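Local atomic coordinates of HD-GYP domain-containing protein (Bdellovibrio bacteriovorus, PDB entry 3TM8), a protein that is of unproven function but belongs to the HD-GYP class of cyclic-di-GMP phosphodiesterases and binds a pair of iron ions in its HD domain. Residues 168-173 against 291-296; 202-207 against 283-288; 227-232 against 256-261. One frame throughout, in Å; residues are numbered along the deposited sequence.

Interaction 1 of 3, residues 168-173 against 291-296; sequences SHHGVT and ITFEGV. With FE (Fe (III) ion), chain D; DMS (dimethyl sulfoxide), chain F.
The phenyl ring of Phe293 pushes its CE2 corner over one face of the imidazole of His170, CE2 sitting 3.7 Å above the middle of the His170 ring. This is an edge-to-face pair, with centroids 4.8 Å apart and planes inclined at 52°. The two side chains cross at about a right angle, and CZ of Phe293 lies beside the CB-CG end of His170, 3.9 Å from its CG. Phe293 reaches this place from the C-terminal end of helix 276-293, its CG anti to the carbonyl carbon (chi1 -64°).

Both nitrogens of the imidazole are engaged. NE2 of His170 binds an iron ion at 2.1 Å, almost directly opposite the water on that metal, while ND1 is hydrogen-bonded to Asp288, five residues before Phe293. That carboxylate is thus a second-shell group that fixes the rotation of the ring, probably making NE2 a stronger donor to the iron, and Phe293 packs over one face.

Farther from the metal, a dimethyl sulfoxide molecule, probably from the crystallisation liquor, lies between the two segments. Its oxygen accepts a hydrogen bond of 2.6 Å from OG1 of Thr173, whereas its methyl carbon C1 merely touches Thr292, 3.5 Å from an OG1 that is hydrogen-bonded to Asp288. Helix 167-185 therefore meets the end of helix 276-293 through one buried aromatic pair beside the first histidine ligand, an arrangement characteristic of the dinuclear metal site of the largely helical HD-domain fold.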
# COMPACT_ATOMS: atom_id res chain seq x y z
N SER A 168 1.29 -4.19 2.69
CA SER A 168 1.20 -2.76 2.94
C SER A 168 1.74 -1.96 1.75
O SER A 168 1.13 -0.98 1.32
CB SER A 168 1.87 -2.37 4.24
OG SER A 168 3.20 -2.82 4.24
N HIS A 169 2.88 -2.37 1.20
CA HIS A 169 3.39 -1.71 -0.00
C HIS A 169 2.38 -1.87 -1.15
O HIS A 169 2.05 -0.92 -1.87
CB HIS A 169 4.77 -2.28 -0.35
CG HIS A 169 5.46 -1.61 -1.50
ND1 HIS A 169 6.80 -1.29 -1.46
CD2 HIS A 169 5.02 -1.25 -2.73
CE1 HIS A 169 7.15 -0.74 -2.61
NE2 HIS A 169 6.08 -0.70 -3.40
N HIS A 170 1.86 -3.08 -1.30
CA HIS A 170 0.85 -3.39 -2.32
C HIS A 170 -0.40 -2.52 -2.13
O HIS A 170 -0.98 -2.03 -3.10
CB HIS A 170 0.58 -4.90 -2.27
CG HIS A 170 -0.69 -5.35 -2.93
ND1 HIS A 170 -0.88 -5.36 -4.30
CD2 HIS A 170 -1.81 -5.89 -2.40
CE1 HIS A 170 -2.07 -5.87 -4.57
NE2 HIS A 170 -2.65 -6.20 -3.44
N GLY A 171 -0.80 -2.28 -0.88
CA GLY A 171 -1.92 -1.38 -0.63
C GLY A 171 -1.63 0.03 -1.12
O GLY A 171 -2.49 0.68 -1.73
N VAL A 172 -0.42 0.53 -0.89
CA VAL A 172 -0.09 1.86 -1.40
C VAL A 172 -0.15 1.88 -2.93
O VAL A 172 -0.72 2.80 -3.53
CB VAL A 172 1.29 2.36 -0.90
CG1 VAL A 172 1.54 3.76 -1.42
CG2 VAL A 172 1.36 2.33 0.64
N THR A 173 0.39 0.85 -3.56
CA THR A 173 0.37 0.78 -5.02
C THR A 173 -1.05 0.75 -5.56
O THR A 173 -1.38 1.49 -6.48
CB THR A 173 1.17 -0.43 -5.52
OG1 THR A 173 2.54 -0.22 -5.19
CG2 THR A 173 1.03 -0.55 -7.03
N ILE A 291 1.19 -7.85 -11.90
CA ILE A 291 2.50 -7.26 -12.07
C ILE A 291 3.46 -7.60 -10.93
O ILE A 291 4.60 -8.00 -11.16
CB ILE A 291 2.38 -5.75 -12.26
CG1 ILE A 291 1.67 -5.46 -13.59
CG2 ILE A 291 3.74 -5.08 -12.20
CD1 ILE A 291 1.12 -4.05 -13.70
N THR A 292 2.98 -7.47 -9.70
CA THR A 292 3.82 -7.64 -8.51
C THR A 292 3.88 -9.07 -7.98
O THR A 292 4.96 -9.54 -7.60
CB THR A 292 3.38 -6.67 -7.41
OG1 THR A 292 3.65 -5.33 -7.85
CG2 THR A 292 4.14 -6.93 -6.10
N PHE A 293 2.75 -9.78 -7.96
CA PHE A 293 2.72 -11.12 -7.38
C PHE A 293 2.85 -12.24 -8.42
O PHE A 293 3.14 -13.37 -8.05
CB PHE A 293 1.43 -11.36 -6.58
CG PHE A 293 1.27 -10.48 -5.37
CD1 PHE A 293 2.33 -10.23 -4.51
CD2 PHE A 293 0.02 -9.95 -5.08
CE1 PHE A 293 2.15 -9.42 -3.38
CE2 PHE A 293 -0.17 -9.14 -3.96
CZ PHE A 293 0.90 -8.88 -3.11
N GLU A 294 2.62 -11.94 -9.70
CA GLU A 294 2.61 -13.00 -10.71
C GLU A 294 3.64 -12.79 -11.82
O GLU A 294 3.73 -13.59 -12.75
CB GLU A 294 1.19 -13.20 -11.28
CG GLU A 294 0.16 -13.45 -10.16
CD GLU A 294 -1.16 -14.05 -10.63
OE1 GLU A 294 -1.29 -14.42 -11.82
OE2 GLU A 294 -2.08 -14.19 -9.78
N GLY A 295 4.43 -11.73 -11.71
CA GLY A 295 5.52 -11.49 -12.64
C GLY A 295 5.11 -11.15 -14.07
O GLY A 295 5.90 -11.30 -15.00
N VAL A 296 3.89 -10.67 -14.25
CA VAL A 296 3.42 -10.31 -15.58
C VAL A 296 3.97 -8.93 -15.97
O VAL A 296 3.84 -7.98 -15.21
CB VAL A 296 1.88 -10.28 -15.64
CG1 VAL A 296 1.40 -9.80 -17.00
CG2 VAL A 296 1.31 -11.65 -15.29
FE FE D . -4.55 -7.14 -3.14
S DMS F . 5.34 -1.44 -7.43
O DMS F . 4.47 -1.79 -5.94
C1 DMS F . 4.34 -2.07 -8.81
C2 DMS F . 5.16 0.32 -7.75
O HOH W 1 -6.39 -7.82 -3.12

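Interaction 2 of 3, residues 202-207 against 283-288; sequences LHDYGH and SANAMD. With FE (Fe (III) ion), chain D; FE (Fe (III) ion), chain E; PO4 (phosphate ion), chain C.
The dinuclear iron centre of the HD domain is assembled here, with the HD pair His203-Asp204 on one side and Asn285 of helix 276-293 on the other. His203 NE2 and Asn285 OD1 come within 3.0 Å of each other because they are adjacent ligands of the same iron, which binds Asn285 OD1 at 2.1 Å and His203 NE2 at a longer 2.3 Å; no hydrogen bond joins them. The imidazole and amide planes are turned 67° apart. Around this metal, Asn285 OD1 lies opposite Asp204 OD2, and His203 NE2 opposite a phosphate oxygen, O2; His170 and a water complete six-fold coordination.

His203 holds CG between its backbone N and carbonyl carbon (chi1 79°), which swings the ring back so that ND1 is hydrogen-bonded to Ala200 O while NE2 faces the iron. Asp204 spans the two metals: OD2 takes the first iron and OD1 the second, and the same water bridges the pair, 2.0 Å from the first iron.

The phosphate, probably from the crystallisation liquor, also bridges the metals, with O2 on the first iron and O4 on the second at 2.1 Å. Two hydrogen bonds add to this hold. Asn285 uses both ends of its amide, since OD1 is on the metal while ND2 gives phosphate O3 a nearly straight bond of 3.0 Å (N-H...O 169°). From the short 3-10 segment, His207 NE2 donates to phosphate O4 at 2.8 Å, with the acceptor near the ring plane and the bond more bent. An anion lodged over two metals bridged by one carboxylate and one water is consistent with a phosphodiester-binding pocket, as expected for the active site of an HD-GYP phosphodiesterase.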
# COMPACT_ATOMS: atom_id res chain seq x y z
N LEU A 202 -5.85 -0.23 2.78
CA LEU A 202 -6.11 -1.25 3.78
C LEU A 202 -6.71 -2.53 3.20
O LEU A 202 -7.04 -3.44 3.96
CB LEU A 202 -7.04 -0.69 4.85
CG LEU A 202 -6.57 0.56 5.61
CD1 LEU A 202 -7.66 1.04 6.55
CD2 LEU A 202 -5.27 0.28 6.37
N HIS A 203 -6.84 -2.61 1.88
CA HIS A 203 -7.73 -3.60 1.29
C HIS A 203 -7.39 -5.04 1.67
O HIS A 203 -8.29 -5.87 1.82
CB HIS A 203 -7.86 -3.44 -0.24
CG HIS A 203 -6.71 -4.00 -1.02
ND1 HIS A 203 -5.54 -3.31 -1.25
CD2 HIS A 203 -6.56 -5.20 -1.64
CE1 HIS A 203 -4.72 -4.05 -1.98
NE2 HIS A 203 -5.33 -5.20 -2.24
N ASP A 204 -6.10 -5.34 1.82
CA ASP A 204 -5.65 -6.71 2.06
C ASP A 204 -5.37 -7.01 3.52
O ASP A 204 -4.58 -7.90 3.85
CB ASP A 204 -4.45 -7.04 1.17
CG ASP A 204 -4.87 -7.63 -0.17
OD1 ASP A 204 -6.00 -8.16 -0.25
OD2 ASP A 204 -4.08 -7.56 -1.14
N TYR A 205 -6.06 -6.30 4.40
CA TYR A 205 -5.97 -6.57 5.83
C TYR A 205 -6.16 -8.06 6.16
O TYR A 205 -5.52 -8.60 7.07
CB TYR A 205 -7.00 -5.72 6.58
CG TYR A 205 -7.06 -6.01 8.06
CD1 TYR A 205 -5.91 -6.03 8.84
CD2 TYR A 205 -8.28 -6.27 8.67
CE1 TYR A 205 -5.98 -6.29 10.21
CE2 TYR A 205 -8.36 -6.54 10.02
CZ TYR A 205 -7.21 -6.55 10.78
OH TYR A 205 -7.33 -6.83 12.12
N GLY A 206 -7.02 -8.74 5.40
CA GLY A 206 -7.26 -10.15 5.63
C GLY A 206 -6.04 -11.04 5.48
O GLY A 206 -6.03 -12.17 6.00
N HIS A 207 -5.02 -10.57 4.77
CA HIS A 207 -3.79 -11.34 4.60
C HIS A 207 -2.78 -11.09 5.73
O HIS A 207 -1.74 -11.72 5.75
CB HIS A 207 -3.06 -10.99 3.29
CG HIS A 207 -3.73 -11.45 2.04
ND1 HIS A 207 -4.19 -12.74 1.85
CD2 HIS A 207 -3.95 -10.80 0.87
CE1 HIS A 207 -4.69 -12.85 0.63
NE2 HIS A 207 -4.55 -11.69 0.01
N SER A 283 -10.43 -3.73 -9.81
CA SER A 283 -9.70 -3.61 -11.06
C SER A 283 -8.23 -3.24 -10.85
O SER A 283 -7.33 -3.86 -11.43
CB SER A 283 -10.36 -2.59 -11.99
OG SER A 283 -11.71 -2.94 -12.26
N ALA A 284 -7.99 -2.23 -10.02
CA ALA A 284 -6.63 -1.79 -9.73
C ALA A 284 -5.82 -2.90 -9.06
O ALA A 284 -4.66 -3.12 -9.40
CB ALA A 284 -6.66 -0.55 -8.85
N ASN A 285 -6.45 -3.60 -8.12
CA ASN A 285 -5.79 -4.71 -7.48
C ASN A 285 -5.42 -5.81 -8.45
O ASN A 285 -4.32 -6.36 -8.39
CB ASN A 285 -6.67 -5.31 -6.39
CG ASN A 285 -6.01 -6.47 -5.75
OD1 ASN A 285 -5.03 -6.29 -5.04
ND2 ASN A 285 -6.49 -7.68 -6.02
N ALA A 286 -6.35 -6.16 -9.34
CA ALA A 286 -6.11 -7.27 -10.25
C ALA A 286 -4.87 -6.97 -11.09
O ALA A 286 -4.07 -7.87 -11.37
CB ALA A 286 -7.32 -7.49 -11.13
N MET A 287 -4.71 -5.71 -11.49
CA MET A 287 -3.54 -5.31 -12.25
C MET A 287 -2.24 -5.44 -11.43
O MET A 287 -1.27 -6.00 -11.92
CB MET A 287 -3.73 -3.92 -12.87
CG MET A 287 -4.83 -3.88 -13.94
SD MET A 287 -4.39 -4.65 -15.52
CE MET A 287 -3.49 -3.30 -16.28
N ASP A 288 -2.22 -4.94 -10.20
CA ASP A 288 -0.99 -5.05 -9.42
C ASP A 288 -0.70 -6.48 -9.00
O ASP A 288 0.46 -6.86 -8.89
CB ASP A 288 -0.95 -4.14 -8.19
CG ASP A 288 0.44 -4.09 -7.57
OD1 ASP A 288 1.40 -3.87 -8.33
OD2 ASP A 288 0.58 -4.30 -6.34
FE FE D . -4.55 -7.14 -3.14
FE FE E . -7.00 -9.16 -1.87
P PO4 C . -4.52 -10.27 -3.59
O1 PO4 C . -3.59 -11.45 -3.71
O2 PO4 C . -3.79 -8.95 -3.73
O3 PO4 C . -5.53 -10.26 -4.77
O4 PO4 C . -5.34 -10.38 -2.33
O HOH W 1 -6.39 -7.82 -3.12

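Interaction 3 of 3, residues 227-232 against 256-261; sequences ALWKKH and QHEETI. With FE (Fe (III) ion), chain E; PO4 (phosphate ion), chain C.
Around the second iron the packing is dense: Trp229 and His232 of helix 223-240 meet His257 and Glu258 of the loop after helix 248-256. His232 NE2, His257 NE2 and Glu258 OE2 each bind this metal at 2.2 Å. The two imidazoles meet rim to rim, planes at 51°, with NE2 of His232 3.2 Å from NE2 of His257, a closeness imposed by the shared iron. The sixfold shell is finished by Asp204, the bridging water and O4 of the phosphate; His257 NE2 lies opposite that O4, and Glu258 OE2 opposite Asp204 OD1.

Several bonds hold the ligands in aim. ND1 of His232 donates to Trp229 O at 2.6 Å, in the carbonyl plane and fairly straight, so the helix's own backbone sets the ring; ND1 of His257 is likewise hydrogen-bonded to Ile253 O. Glu258 is bent at chi2 (-63°), which turns OE2 in to the iron and brings its CD obliquely to 3.4 Å from CZ2 of Trp229. The indole is covered on one face near its rim by CE1 of His232, and its NE1 gives phosphate O1 a nearly linear bond of 3.0 Å (176°).

The outer side is looser. Lys230 directs its CB away from the loop, Lys231 is solvent-exposed too, and neither side chain touches segment 256-261, so the contact is confined to the metal-facing side of the helix. Beyond Glu258 the loop diverges from it as well. Two histidines and a glutamate gathered from a helix and a loop, together with the shared aspartate, form the second metal position of an HD-GYP-type binuclear site.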
# COMPACT_ATOMS: atom_id res chain seq x y z
N ALA A 227 -7.74 -22.04 -1.35
CA ALA A 227 -8.85 -22.02 -0.40
C ALA A 227 -8.57 -20.98 0.68
O ALA A 227 -9.47 -20.23 1.08
CB ALA A 227 -9.05 -23.40 0.21
N LEU A 228 -7.34 -20.94 1.16
CA LEU A 228 -6.96 -19.96 2.17
C LEU A 228 -7.09 -18.55 1.59
O LEU A 228 -7.68 -17.67 2.20
CB LEU A 228 -5.53 -20.21 2.65
CG LEU A 228 -4.98 -19.30 3.75
CD1 LEU A 228 -5.90 -19.29 4.97
CD2 LEU A 228 -3.58 -19.74 4.13
N TRP A 229 -6.56 -18.35 0.39
CA TRP A 229 -6.66 -17.06 -0.28
C TRP A 229 -8.11 -16.56 -0.39
O TRP A 229 -8.40 -15.39 -0.13
CB TRP A 229 -5.99 -17.14 -1.67
CG TRP A 229 -5.99 -15.84 -2.40
CD1 TRP A 229 -5.00 -14.88 -2.38
CD2 TRP A 229 -7.02 -15.33 -3.25
NE1 TRP A 229 -5.36 -13.83 -3.17
CE2 TRP A 229 -6.59 -14.07 -3.72
CE3 TRP A 229 -8.26 -15.83 -3.66
CZ2 TRP A 229 -7.36 -13.30 -4.58
CZ3 TRP A 229 -9.03 -15.06 -4.52
CH2 TRP A 229 -8.58 -13.81 -4.97
N LYS A 230 -9.04 -17.45 -0.75
CA LYS A 230 -10.42 -17.02 -0.94
C LYS A 230 -11.07 -16.46 0.33
O LYS A 230 -12.04 -15.71 0.25
CB LYS A 230 -11.29 -18.15 -1.51
CG LYS A 230 -11.00 -18.43 -2.98
CD LYS A 230 -11.87 -19.57 -3.51
CE LYS A 230 -11.53 -19.88 -4.96
NZ LYS A 230 -12.24 -21.09 -5.45
N LYS A 231 -10.55 -16.84 1.49
CA LYS A 231 -11.11 -16.37 2.76
C LYS A 231 -10.76 -14.92 3.12
O LYS A 231 -11.43 -14.31 3.95
CB LYS A 231 -10.66 -17.28 3.90
CG LYS A 231 -11.15 -18.73 3.78
CD LYS A 231 -10.61 -19.59 4.92
CE LYS A 231 -11.33 -20.93 5.02
NZ LYS A 231 -11.18 -21.77 3.80
N HIS A 232 -9.70 -14.37 2.52
CA HIS A 232 -9.16 -13.12 3.06
C HIS A 232 -10.10 -11.89 3.05
O HIS A 232 -10.11 -11.12 4.02
CB HIS A 232 -7.75 -12.80 2.52
CG HIS A 232 -7.74 -12.13 1.18
ND1 HIS A 232 -7.77 -12.85 -0.00
CD2 HIS A 232 -7.62 -10.83 0.83
CE1 HIS A 232 -7.72 -12.00 -1.02
NE2 HIS A 232 -7.63 -10.77 -0.55
N GLN A 256 -15.09 -6.53 -0.40
CA GLN A 256 -15.62 -6.75 -1.76
C GLN A 256 -14.57 -6.66 -2.87
O GLN A 256 -14.90 -6.82 -4.04
CB GLN A 256 -16.75 -5.76 -2.08
CG GLN A 256 -17.93 -5.81 -1.13
CD GLN A 256 -18.94 -4.71 -1.44
OE1 GLN A 256 -18.78 -3.95 -2.40
NE2 GLN A 256 -19.99 -4.62 -0.63
N HIS A 257 -13.32 -6.39 -2.51
CA HIS A 257 -12.34 -6.06 -3.54
C HIS A 257 -11.91 -7.25 -4.41
O HIS A 257 -11.22 -7.05 -5.40
CB HIS A 257 -11.10 -5.42 -2.92
CG HIS A 257 -10.24 -6.40 -2.19
ND1 HIS A 257 -10.38 -6.65 -0.84
CD2 HIS A 257 -9.26 -7.23 -2.63
CE1 HIS A 257 -9.50 -7.58 -0.47
NE2 HIS A 257 -8.82 -7.95 -1.54
N GLU A 258 -12.27 -8.47 -4.02
CA GLU A 258 -11.99 -9.64 -4.85
C GLU A 258 -13.20 -10.04 -5.69
O GLU A 258 -13.17 -11.04 -6.41
CB GLU A 258 -11.53 -10.83 -4.02
CG GLU A 258 -10.22 -10.60 -3.27
CD GLU A 258 -9.02 -10.37 -4.18
OE1 GLU A 258 -9.14 -10.46 -5.42
OE2 GLU A 258 -7.94 -10.09 -3.63
N GLU A 259 -14.28 -9.27 -5.60
CA GLU A 259 -15.47 -9.57 -6.37
C GLU A 259 -15.26 -9.14 -7.82
O GLU A 259 -14.52 -8.19 -8.09
CB GLU A 259 -16.70 -8.90 -5.76
CG GLU A 259 -17.01 -9.39 -4.35
CD GLU A 259 -16.92 -10.91 -4.23
OE1 GLU A 259 -17.70 -11.62 -4.91
OE2 GLU A 259 -16.08 -11.40 -3.44
N THR A 260 -15.91 -9.85 -8.73
CA THR A 260 -15.77 -9.59 -10.16
C THR A 260 -17.15 -9.28 -10.71
O THR A 260 -18.16 -9.67 -10.12
CB THR A 260 -15.16 -10.80 -10.89
OG1 THR A 260 -16.00 -11.94 -10.70
CG2 THR A 260 -13.78 -11.10 -10.35
N ILE A 261 -17.21 -8.59 -11.84
CA ILE A 261 -18.50 -8.07 -12.27
C ILE A 261 -19.44 -9.18 -12.70
O ILE A 261 -20.65 -8.99 -12.72
CB ILE A 261 -18.37 -6.94 -13.32
CG1 ILE A 261 -17.76 -7.44 -14.63
CG2 ILE A 261 -17.60 -5.76 -12.76
CD1 ILE A 261 -17.74 -6.39 -15.75
FE FE E . -7.00 -9.16 -1.87
P PO4 C . -4.52 -10.27 -3.59
O1 PO4 C . -3.59 -11.45 -3.71
O2 PO4 C . -3.79 -8.95 -3.73
O3 PO4 C . -5.53 -10.26 -4.77
O4 PO4 C . -5.34 -10.38 -2.33
O HOH W 1 -6.39 -7.82 -3.12

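How the interactions relate
From the N terminus, helix 167-185 supplies segment 168-173, which opens the widest loop; interaction 1 closes it only at 291-296. Residues 202-207, just past helix 190-202, open the next, closed by interaction 2 at 283-288. Within both lies the short loop of interaction 3, running from helix 223-240 to the turn after helix 248-256. The three are concentric and none cross. Helix 276-293 serves interactions 1 and 2, its Asp288 and Asn285 joining them through His170. Interactions 2 and 3 meet at the second iron and the phosphate. Together they draw three helices and two loops around one metal pair.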